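Local coordinates for protein beta-N-acetylglucosaminidase Nag2 (Vibrio harveyi, PDB 6EZR) that probably hydrolyses terminal non-reducing N-acetyl-D-hexosamine residues from N-acetyl-beta-D-hexosaminides, as a glycoside hydrolase family 20 enzyme, at residues E5-L10 with Q114-P119; S260-Y265 with W608-H613. All blocks are in the same frame, centred on the assembly; numbering follows the deposited sequence. Where two conformers were deposited one is given.

Interaction 1. Residues E5-L10 with Q114-P119; sequences EYRVDL and QVDVTP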
ATOM      1  N   GLU A   5      19.930 -25.329 -16.512  1.00 70.40           N
ATOM      2  CA  GLU A   5      19.694 -26.597 -17.199  1.00 68.33           C
ATOM      3  C   GLU A   5      18.199 -26.929 -17.340  1.00 64.70           C
ATOM      4  O   GLU A   5      17.828 -27.857 -18.070  1.00 62.10           O
ATOM      5  CB  GLU A   5      20.403 -27.717 -16.430  1.00 72.98           C
ATOM      6  CG  GLU A   5      21.926 -27.597 -16.409  1.00 77.43           C
ATOM      7  CD  GLU A   5      22.581 -28.518 -15.391  1.00 81.06           C
ATOM      8  OE1 GLU A   5      22.334 -28.338 -14.178  1.00 83.34           O
ATOM      9  OE2 GLU A   5      23.353 -29.416 -15.798  1.00 81.59           O
ATOM     10  N   TYR A   6      17.349 -26.179 -16.636  1.00 57.94           N
ATOM     11  CA  TYR A   6      15.907 -26.415 -16.622  1.00 55.69           C
ATOM     12  C   TYR A   6      15.144 -25.157 -17.022  1.00 50.28           C
ATOM     13  O   TYR A   6      15.486 -24.057 -16.595  1.00 49.94           O
ATOM     14  CB  TYR A   6      15.484 -26.913 -15.240  1.00 56.57           C
ATOM     15  CG  TYR A   6      16.397 -28.011 -14.741  1.00 56.01           C
ATOM     16  CD1 TYR A   6      16.319 -29.301 -15.268  1.00 55.43           C
ATOM     17  CD2 TYR A   6      17.377 -27.749 -13.780  1.00 55.75           C
ATOM     18  CE1 TYR A   6      17.175 -30.306 -14.832  1.00 56.29           C
ATOM     19  CE2 TYR A   6      18.232 -28.746 -13.334  1.00 55.10           C
ATOM     20  CZ  TYR A   6      18.131 -30.021 -13.862  1.00 55.94           C
ATOM     21  OH  TYR A   6      18.983 -31.006 -13.416  1.00 56.99           O
ATOM     22  N   ARG A   7      14.095 -25.350 -17.819  1.00 48.27           N
ATOM     23  CA  ARG A   7      13.338 -24.253 -18.420  0.70 49.42           C
ATOM     24  C   ARG A   7      11.862 -24.596 -18.503  1.00 48.13           C
ATOM     25  O   ARG A   7      11.508 -25.733 -18.812  1.00 47.63           O
ATOM     26  CB  ARG A   7      13.863 -23.969 -19.827  0.70 50.88           C
ATOM     27  CG  ARG A   7      13.175 -22.825 -20.556  0.70 51.63           C
ATOM     28  CD  ARG A   7      13.929 -22.422 -21.815  0.70 54.35           C
ATOM     29  NE  ARG A   7      14.589 -21.117 -21.679  0.70 56.34           N
ATOM     30  CZ  ARG A   7      15.808 -20.895 -21.179  0.70 56.98           C
ATOM     31  NH1 ARG A   7      16.583 -21.885 -20.725  0.70 57.43           N
ATOM     32  NH2 ARG A   7      16.265 -19.647 -21.125  0.70 58.38           N
ATOM     33  N   VAL A   8      11.009 -23.605 -18.237  1.00 47.92           N
ATOM     34  CA  VAL A   8       9.550 -23.773 -18.310  1.00 47.75           C
ATOM     35  C   VAL A   8       8.923 -22.685 -19.193  1.00 46.00           C
ATOM     36  O   VAL A   8       9.144 -21.491 -18.961  1.00 44.05           O
ATOM     37  CB  VAL A   8       8.899 -23.857 -16.897  1.00 47.66           C
ATOM     38  CG1 VAL A   8       8.941 -22.528 -16.148  1.00 46.57           C
ATOM     39  CG2 VAL A   8       7.477 -24.385 -17.000  1.00 47.07           C
ATOM     40  N   ASP A   9       8.170 -23.119 -20.212  1.00 45.52           N
ATOM     41  CA  ASP A   9       7.492 -22.230 -21.175  1.00 47.90           C
ATOM     42  C   ASP A   9       5.983 -22.328 -21.033  1.00 44.51           C
ATOM     43  O   ASP A   9       5.404 -23.413 -21.165  1.00 43.80           O
ATOM     44  CB  ASP A   9       7.829 -22.592 -22.631  1.00 51.43           C
ATOM     45  CG  ASP A   9       9.290 -22.409 -22.968  1.00 56.84           C
ATOM     46  OD1 ASP A   9      10.041 -21.903 -22.113  1.00 62.05           O
ATOM     47  OD2 ASP A   9       9.695 -22.791 -24.094  1.00 59.43           O
ATOM     48  N   LEU A  10       5.360 -21.180 -20.812  1.00 40.96           N
ATOM     49  CA  LEU A  10       3.921 -21.074 -20.676  1.00 41.26           C
ATOM     50  C   LEU A  10       3.361 -20.309 -21.875  1.00 39.67           C
ATOM     51  O   LEU A  10       3.892 -19.277 -22.263  1.00 39.36           O
ATOM     52  CB  LEU A  10       3.594 -20.363 -19.364  1.00 41.08           C
ATOM     53  CG  LEU A  10       2.143 -20.330 -18.902  1.00 42.69           C
ATOM     54  CD1 LEU A  10       1.639 -21.732 -18.589  1.00 44.05           C
ATOM     55  CD2 LEU A  10       2.036 -19.449 -17.670  1.00 43.61           C
ATOM     56  N   GLN A 114      16.790 -24.137  -9.548  1.00 59.99           N
ATOM     57  CA  GLN A 114      15.980 -23.088 -10.162  1.00 59.87           C
ATOM     58  C   GLN A 114      15.712 -23.418 -11.628  1.00 57.45           C
ATOM     59  O   GLN A 114      16.548 -24.022 -12.304  1.00 60.43           O
ATOM     60  CB  GLN A 114      16.662 -21.724 -10.040  1.00 62.35           C
ATOM     61  CG  GLN A 114      16.549 -21.122  -8.648  1.00 68.09           C
ATOM     62  CD  GLN A 114      17.130 -19.719  -8.542  1.00 74.24           C
ATOM     63  OE1 GLN A 114      17.818 -19.237  -9.448  1.00 77.04           O
ATOM     64  NE2 GLN A 114      16.858 -19.056  -7.419  1.00 76.83           N
ATOM     65  N   VAL A 115      14.527 -23.034 -12.093  1.00 55.42           N
ATOM     66  CA  VAL A 115      14.093 -23.230 -13.477  1.00 53.11           C
ATOM     67  C   VAL A 115      13.990 -21.844 -14.109  1.00 52.33           C
ATOM     68  O   VAL A 115      13.415 -20.934 -13.507  1.00 48.66           O
ATOM     69  CB  VAL A 115      12.721 -23.942 -13.527  1.00 52.57           C
ATOM     70  CG1 VAL A 115      12.247 -24.170 -14.958  1.00 52.30           C
ATOM     71  CG2 VAL A 115      12.771 -25.274 -12.787  1.00 52.28           C
ATOM     72  N   ASP A 116      14.564 -21.677 -15.301  1.00 53.34           N
ATOM     73  CA  ASP A 116      14.384 -20.440 -16.078  1.00 54.94           C
ATOM     74  C   ASP A 116      12.948 -20.362 -16.596  1.00 52.70           C
ATOM     75  O   ASP A 116      12.495 -21.254 -17.307  1.00 48.77           O
ATOM     76  CB  ASP A 116      15.351 -20.371 -17.266  1.00 57.93           C
ATOM     77  CG  ASP A 116      16.802 -20.195 -16.846  1.00 62.56           C
ATOM     78  OD1 ASP A 116      17.071 -19.615 -15.771  1.00 64.47           O
ATOM     79  OD2 ASP A 116      17.689 -20.637 -17.611  1.00 67.22           O
ATOM     80  N   VAL A 117      12.233 -19.304 -16.223  1.00 51.32           N
ATOM     81  CA  VAL A 117      10.868 -19.081 -16.702  1.00 49.47           C
ATOM     82  C   VAL A 117      10.942 -18.169 -17.924  1.00 49.53           C
ATOM     83  O   VAL A 117      11.286 -16.991 -17.815  1.00 47.12           O
ATOM     84  CB  VAL A 117       9.975 -18.442 -15.619  1.00 50.16           C
ATOM     85  CG1 VAL A 117       8.542 -18.285 -16.113  1.00 48.39           C
ATOM     86  CG2 VAL A 117       9.999 -19.273 -14.339  1.00 52.26           C
ATOM     87  N   THR A 118      10.635 -18.733 -19.087  1.00 48.42           N
ATOM     88  CA  THR A 118      10.483 -17.960 -20.313  1.00 48.44           C
ATOM     89  C   THR A 118       9.311 -16.990 -20.154  1.00 51.95           C
ATOM     90  O   THR A 118       8.293 -17.360 -19.558  1.00 52.76           O
ATOM     91  CB  THR A 118      10.216 -18.896 -21.494  1.00 47.71           C
ATOM     92  OG1 THR A 118      11.256 -19.876 -21.548  1.00 49.69           O
ATOM     93  CG2 THR A 118      10.169 -18.149 -22.812  1.00 47.83           C
ATOM     94  N   PRO A 119       9.440 -15.747 -20.674  1.00 51.59           N
ATOM     95  CA  PRO A 119       8.282 -14.855 -20.574  1.00 50.04           C
ATOM     96  C   PRO A 119       7.089 -15.442 -21.326  1.00 49.18           C
ATOM     97  O   PRO A 119       7.264 -16.016 -22.408  1.00 45.74           O
ATOM     98  CB  PRO A 119       8.762 -13.559 -21.248  1.00 52.39           C
ATOM     99  CG  PRO A 119      10.250 -13.668 -21.312  1.00 53.56           C
ATOM    100  CD  PRO A 119      10.530 -15.133 -21.452  1.00 51.64           C
TER
HETATM  101  O   HOH W   1       6.827 -19.557 -18.924  1.00 32.47           O
HETATM  102  O   HOH W   2       6.773 -18.784 -22.637  0.77 25.45           O

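Interaction 2. Residues S260-Y265 with W608-H613; sequences SPRFRY and WTEKQH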
ATOM      1  N   SER A 260      -4.765  26.208   2.060  1.00 45.44           N
ATOM      2  CA  SER A 260      -5.362  25.384   3.099  1.00 44.19           C
ATOM      3  C   SER A 260      -5.869  24.078   2.465  1.00 43.38           C
ATOM      4  O   SER A 260      -6.214  24.065   1.287  1.00 41.01           O
ATOM      5  CB  SER A 260      -6.491  26.138   3.826  1.00 45.65           C
ATOM      6  OG  SER A 260      -7.716  26.123   3.109  1.00 47.33           O
ATOM      7  N   PRO A 261      -5.911  22.983   3.243  1.00 42.97           N
ATOM      8  CA  PRO A 261      -6.283  21.676   2.701  1.00 42.76           C
ATOM      9  C   PRO A 261      -7.771  21.534   2.360  1.00 44.70           C
ATOM     10  O   PRO A 261      -8.624  21.927   3.155  1.00 47.24           O
ATOM     11  CB  PRO A 261      -5.908  20.713   3.832  1.00 42.82           C
ATOM     12  CG  PRO A 261      -5.970  21.532   5.075  1.00 42.72           C
ATOM     13  CD  PRO A 261      -5.538  22.907   4.671  1.00 42.83           C
ATOM     14  N   ARG A 262      -8.071  20.965   1.194  1.00 44.98           N
ATOM     15  CA  ARG A 262      -9.455  20.606   0.836  1.00 45.28           C
ATOM     16  C   ARG A 262     -10.050  19.577   1.793  1.00 42.84           C
ATOM     17  O   ARG A 262     -11.176  19.739   2.237  1.00 42.95           O
ATOM     18  CB  ARG A 262      -9.556  20.061  -0.595  1.00 47.67           C
ATOM     19  CG  ARG A 262     -10.831  20.467  -1.317  1.00 50.54           C
ATOM     20  CD  ARG A 262     -11.881  19.385  -1.446  1.00 51.32           C
ATOM     21  NE  ARG A 262     -11.752  18.675  -2.717  1.00 51.68           N
ATOM     22  CZ  ARG A 262     -12.753  18.128  -3.416  1.00 49.63           C
ATOM     23  NH1 ARG A 262     -12.467  17.511  -4.561  1.00 48.52           N
ATOM     24  NH2 ARG A 262     -14.027  18.184  -3.001  1.00 45.63           N
ATOM     25  N   PHE A 263      -9.282  18.532   2.100  1.00 41.76           N
ATOM     26  CA  PHE A 263      -9.703  17.453   3.016  1.00 41.72           C
ATOM     27  C   PHE A 263      -8.796  17.343   4.248  1.00 42.58           C
ATOM     28  O   PHE A 263      -7.596  17.618   4.162  1.00 42.72           O
ATOM     29  CB  PHE A 263      -9.711  16.117   2.276  1.00 39.63           C
ATOM     30  CG  PHE A 263     -10.799  15.999   1.252  1.00 39.39           C
ATOM     31  CD1 PHE A 263     -12.118  15.833   1.643  1.00 41.20           C
ATOM     32  CD2 PHE A 263     -10.509  16.047  -0.103  1.00 41.58           C
ATOM     33  CE1 PHE A 263     -13.130  15.713   0.707  1.00 42.27           C
ATOM     34  CE2 PHE A 263     -11.512  15.922  -1.049  1.00 42.39           C
ATOM     35  CZ  PHE A 263     -12.827  15.757  -0.645  1.00 43.66           C
ATOM     36  N   ARG A 264      -9.374  16.932   5.379  1.00 43.11           N
ATOM     37  CA  ARG A 264      -8.625  16.782   6.641  1.00 46.21           C
ATOM     38  C   ARG A 264      -7.694  15.559   6.643  1.00 43.39           C
ATOM     39  O   ARG A 264      -6.538  15.652   7.069  1.00 39.42           O
ATOM     40  CB  ARG A 264      -9.583  16.718   7.844  1.00 50.60           C
ATOM     41  CG  ARG A 264     -10.371  18.007   8.049  1.00 56.73           C
ATOM     42  CD  ARG A 264     -11.218  18.031   9.322  1.00 61.36           C
ATOM     43  NE  ARG A 264     -12.058  16.842   9.521  1.00 65.27           N
ATOM     44  CZ  ARG A 264     -13.167  16.545   8.837  1.00 67.38           C
ATOM     45  NH1 ARG A 264     -13.609  17.329   7.853  1.00 68.51           N
ATOM     46  NH2 ARG A 264     -13.840  15.434   9.131  1.00 68.13           N
ATOM     47  N   TYR A 265      -8.212  14.422   6.184  1.00 41.70           N
ATOM     48  CA  TYR A 265      -7.458  13.173   6.105  1.00 38.36           C
ATOM     49  C   TYR A 265      -6.897  13.044   4.687  1.00 38.99           C
ATOM     50  O   TYR A 265      -7.661  12.981   3.724  1.00 38.90           O
ATOM     51  CB  TYR A 265      -8.378  12.004   6.442  1.00 36.87           C
ATOM     52  CG  TYR A 265      -7.716  10.635   6.542  1.00 36.70           C
ATOM     53  CD1 TYR A 265      -7.366   9.912   5.400  1.00 35.73           C
ATOM     54  CD2 TYR A 265      -7.489  10.040   7.783  1.00 35.56           C
ATOM     55  CE1 TYR A 265      -6.786   8.651   5.494  1.00 36.35           C
ATOM     56  CE2 TYR A 265      -6.918   8.781   7.886  1.00 35.21           C
ATOM     57  CZ  TYR A 265      -6.558   8.090   6.745  1.00 34.63           C
ATOM     58  OH  TYR A 265      -5.969   6.847   6.858  1.00 31.93           O
ATOM     59  N   TRP A 608      -5.790  17.841  -1.637  1.00 42.74           N
ATOM     60  CA  TRP A 608      -5.445  19.175  -1.144  1.00 43.09           C
ATOM     61  C   TRP A 608      -6.079  20.308  -1.944  1.00 43.10           C
ATOM     62  O   TRP A 608      -6.700  21.207  -1.368  1.00 42.65           O
ATOM     63  CB  TRP A 608      -3.919  19.355  -1.174  1.00 42.76           C
ATOM     64  CG  TRP A 608      -3.492  20.690  -0.669  1.00 42.68           C
ATOM     65  CD1 TRP A 608      -3.474  21.860  -1.371  1.00 41.80           C
ATOM     66  CD2 TRP A 608      -3.058  21.010   0.655  1.00 41.38           C
ATOM     67  NE1 TRP A 608      -3.049  22.883  -0.571  1.00 41.07           N
ATOM     68  CE2 TRP A 608      -2.784  22.393   0.679  1.00 40.10           C
ATOM     69  CE3 TRP A 608      -2.855  20.260   1.819  1.00 41.58           C
ATOM     70  CZ2 TRP A 608      -2.321  23.045   1.820  1.00 39.19           C
ATOM     71  CZ3 TRP A 608      -2.392  20.912   2.957  1.00 40.59           C
ATOM     72  CH2 TRP A 608      -2.143  22.294   2.948  1.00 39.15           C
ATOM     73  N   THR A 609      -5.858  20.292  -3.255  1.00 42.26           N
ATOM     74  CA  THR A 609      -6.252  21.391  -4.134  1.00 42.24           C
ATOM     75  C   THR A 609      -7.742  21.367  -4.450  1.00 45.99           C
ATOM     76  O   THR A 609      -8.287  20.324  -4.789  1.00 47.25           O
ATOM     77  CB  THR A 609      -5.443  21.365  -5.437  1.00 41.49           C
ATOM     78  OG1 THR A 609      -4.046  21.332  -5.122  1.00 40.90           O
ATOM     79  CG2 THR A 609      -5.715  22.605  -6.284  1.00 42.89           C
ATOM     80  N   GLU A 610      -8.384  22.532  -4.368  1.00 51.16           N
ATOM     81  CA  GLU A 610      -9.818  22.661  -4.668  1.00 53.78           C
ATOM     82  C   GLU A 610     -10.055  22.374  -6.152  1.00 52.90           C
ATOM     83  O   GLU A 610      -9.199  22.679  -6.985  1.00 51.24           O
ATOM     84  CB  GLU A 610     -10.337  24.067  -4.335  1.00 56.05           C
ATOM     85  CG  GLU A 610     -10.205  24.509  -2.876  1.00 58.90           C
ATOM     86  CD  GLU A 610     -11.102  23.757  -1.911  1.00 60.14           C
ATOM     87  OE1 GLU A 610     -12.111  23.168  -2.347  1.00 65.16           O
ATOM     88  OE2 GLU A 610     -10.796  23.757  -0.698  1.00 60.98           O
ATOM     89  N   LYS A 611     -11.211  21.797  -6.471  1.00 53.13           N
ATOM     90  CA  LYS A 611     -11.566  21.413  -7.851  1.00 55.93           C
ATOM     91  C   LYS A 611     -11.382  22.546  -8.877  1.00 54.79           C
ATOM     92  O   LYS A 611     -10.910  22.314  -9.992  1.00 54.38           O
ATOM     93  CB  LYS A 611     -13.020  20.931  -7.896  1.00 61.43           C
ATOM     94  CG  LYS A 611     -13.406  20.153  -9.156  1.00 65.22           C
ATOM     95  CD  LYS A 611     -14.689  20.672  -9.806  1.00 67.52           C
ATOM     96  CE  LYS A 611     -14.387  21.807 -10.781  1.00 68.97           C
ATOM     97  NZ  LYS A 611     -15.531  22.715 -11.061  1.00 69.04           N
ATOM     98  N   GLN A 612     -11.773  23.759  -8.489  1.00 53.63           N
ATOM     99  CA  GLN A 612     -11.681  24.955  -9.356  1.00 53.80           C
ATOM    100  C   GLN A 612     -10.248  25.356  -9.771  1.00 52.44           C
ATOM    101  O   GLN A 612     -10.058  25.977 -10.816  1.00 51.71           O
ATOM    102  CB  GLN A 612     -12.441  26.164  -8.757  1.00 56.60           C
ATOM    103  CG  GLN A 612     -12.112  26.568  -7.311  1.00 59.50           C
ATOM    104  CD  GLN A 612     -12.935  25.837  -6.237  1.00 61.71           C
ATOM    105  OE1 GLN A 612     -13.497  24.758  -6.479  1.00 61.68           O
ATOM    106  NE2 GLN A 612     -12.980  26.411  -5.034  1.00 62.69           N
ATOM    107  N   HIS A 613      -9.252  24.982  -8.968  1.00 51.35           N
ATOM    108  CA  HIS A 613      -7.833  25.258  -9.265  1.00 49.56           C
ATOM    109  C   HIS A 613      -7.065  24.077  -9.852  1.00 48.20           C
ATOM    110  O   HIS A 613      -5.842  24.140  -9.970  1.00 50.70           O
ATOM    111  CB  HIS A 613      -7.130  25.730  -7.997  1.00 49.92           C
ATOM    112  CG  HIS A 613      -7.839  26.852  -7.315  1.00 49.67           C
ATOM    113  ND1 HIS A 613      -8.367  26.734  -6.050  1.00 50.93           N
ATOM    114  CD2 HIS A 613      -8.146  28.099  -7.738  1.00 48.02           C
ATOM    115  CE1 HIS A 613      -8.951  27.869  -5.712  1.00 50.50           C
ATOM    116  NE2 HIS A 613      -8.829  28.713  -6.720  1.00 51.10           N
TER
HETATM  117  O   HOH W   3      -9.741  18.004  -5.143  1.00 50.55           O

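Interaction 1. Residues E5-L10 with Q114-P119
Arg-7 and Asp-116 face each other across a parallel pair of strands, and Val-8 and Val-117 form the next rung. The backbone ladder shows how a parallel pairing works: one strand both gives and takes around each partner. Tyr-6 O accepts Asp-116 N at 2.9 Å, Val-8 N gives to Asp-116 O along a nearly linear path (165° at the hydrogen), and Val-8 O receives Thr-118 N at 3.1 Å. Val-8 O is held twice, by Thr-118 N and by a water that also donates to Thr-118 O; a second water joins Leu-10 O to Pro-119 O.

The polar side chains gather on the face that carries Arg-7. With CG anti to the backbone N (chi1 -179°) and a bend at chi3, the arginine lays its guanidinium over Asp-116 CB. In the conformer described, one of two modelled, a long salt bridge of 3.5 Å joins Arg-7 NH1 to Asp-116 OD2, with the two planes 69° apart. Asp-116 OD2 also takes the backbone N of Ser-4. Farther along, Thr-118 OG1 gives a hydrogen bond to Asp-9 OD1; its modelled length of 2.4 Å is doubtful, and the other oxygen, Asp-9 OD2, is bonded to His-27.

Apolar contacts occupy the other face. Val-8 CG1 sits 3.9 Å from both Val-115 CG1 and Val-117 CG2, and Tyr-6 CB meets Val-115 CG2 at 4.0 Å.

Strand 6-16 lies between 110-117 and the antiparallel strand 19-28, whose Phe-26 touches both Tyr-6 and Val-115. On the far flank of 110-117 runs antiparallel strand 99-105, with Ala-100 against Val-115 and Val-117, making this parallel pair an internal seam of the mixed N-terminal sheet.

Interaction 2. Residues S260-Y265 with W608-H613
Arg-262 NH1 reaches Thr-609 O through a water, 2.8 Å from NH1, that donates to the carbonyl; the backbone oxygen of Pro-560 is its second acceptor. This water lies in the guanidinium plane, at its edge. The chain gets there through bends at chi2 and chi3 (-104° and -94°), which also bring one guanidinium face over Phe-263 CE2.

At the other end of the same residue, Arg-262 N gives a hydrogen bond of 2.9 Å to Trp-608 O. The nitrogen approaches tilted 22° out of the carbonyl plane. Glu-610, folded at its own chi2, brings OE1 to 3.2 Å from Arg-262 CG, but OE1 stands 4.5 Å from Arg-262 NE and well out of the guanidinium plane.

The apolar half of the contact belongs to Trp-608. Pro-261 CB rests over the six-membered ring, 4.0 Å from its centroid, in a CH-pi contact; the carbonyl carbon of Ser-260 lies over the same face near CZ2, its oxygen toward CE2 and NE1. Trp-608 NE1 is bonded to Asp-259 OD1, immediately before residues 260-265, a bond that limits rotation of the indole. Lys-293 makes a cation-pi contact with the ring.

Residues 260-265 lead into 265-271, the first strand of the TIM barrel, and 608-613 follows helix 599-608, so the contact joins the barrel's start to a late part, away from the annotated sites. Directional bonds fix the backbone and arginine tip, the indole supports the proline, and Glu-610 packs against the arginine's aliphatic chain and probably adds a diffuse attraction, with no N-H directed at it.

Overall arrangement
From the N terminus, interaction 1 comes first: strand 6-16 is joined by 110-117, closing a loop of 103 intervening residues with no helix, completing the N-terminal beta sheet. The chain then builds the second mixed sheet and its helices, in the region of family 20 domain 2, before residues 260-265 lead into the first barrel strand, 265-271. Interaction 2 closes a far longer loop, bringing that entry against the end of helix 599-608, so that the start and a late part of the catalytic domain meet; the ligand-binding residues and predicted proton donor, Glu-438, lie within the loop. The loops follow in series, neither nested nor crossed, the contacts' centres about 50 Å apart on opposite sides of the chain's centre.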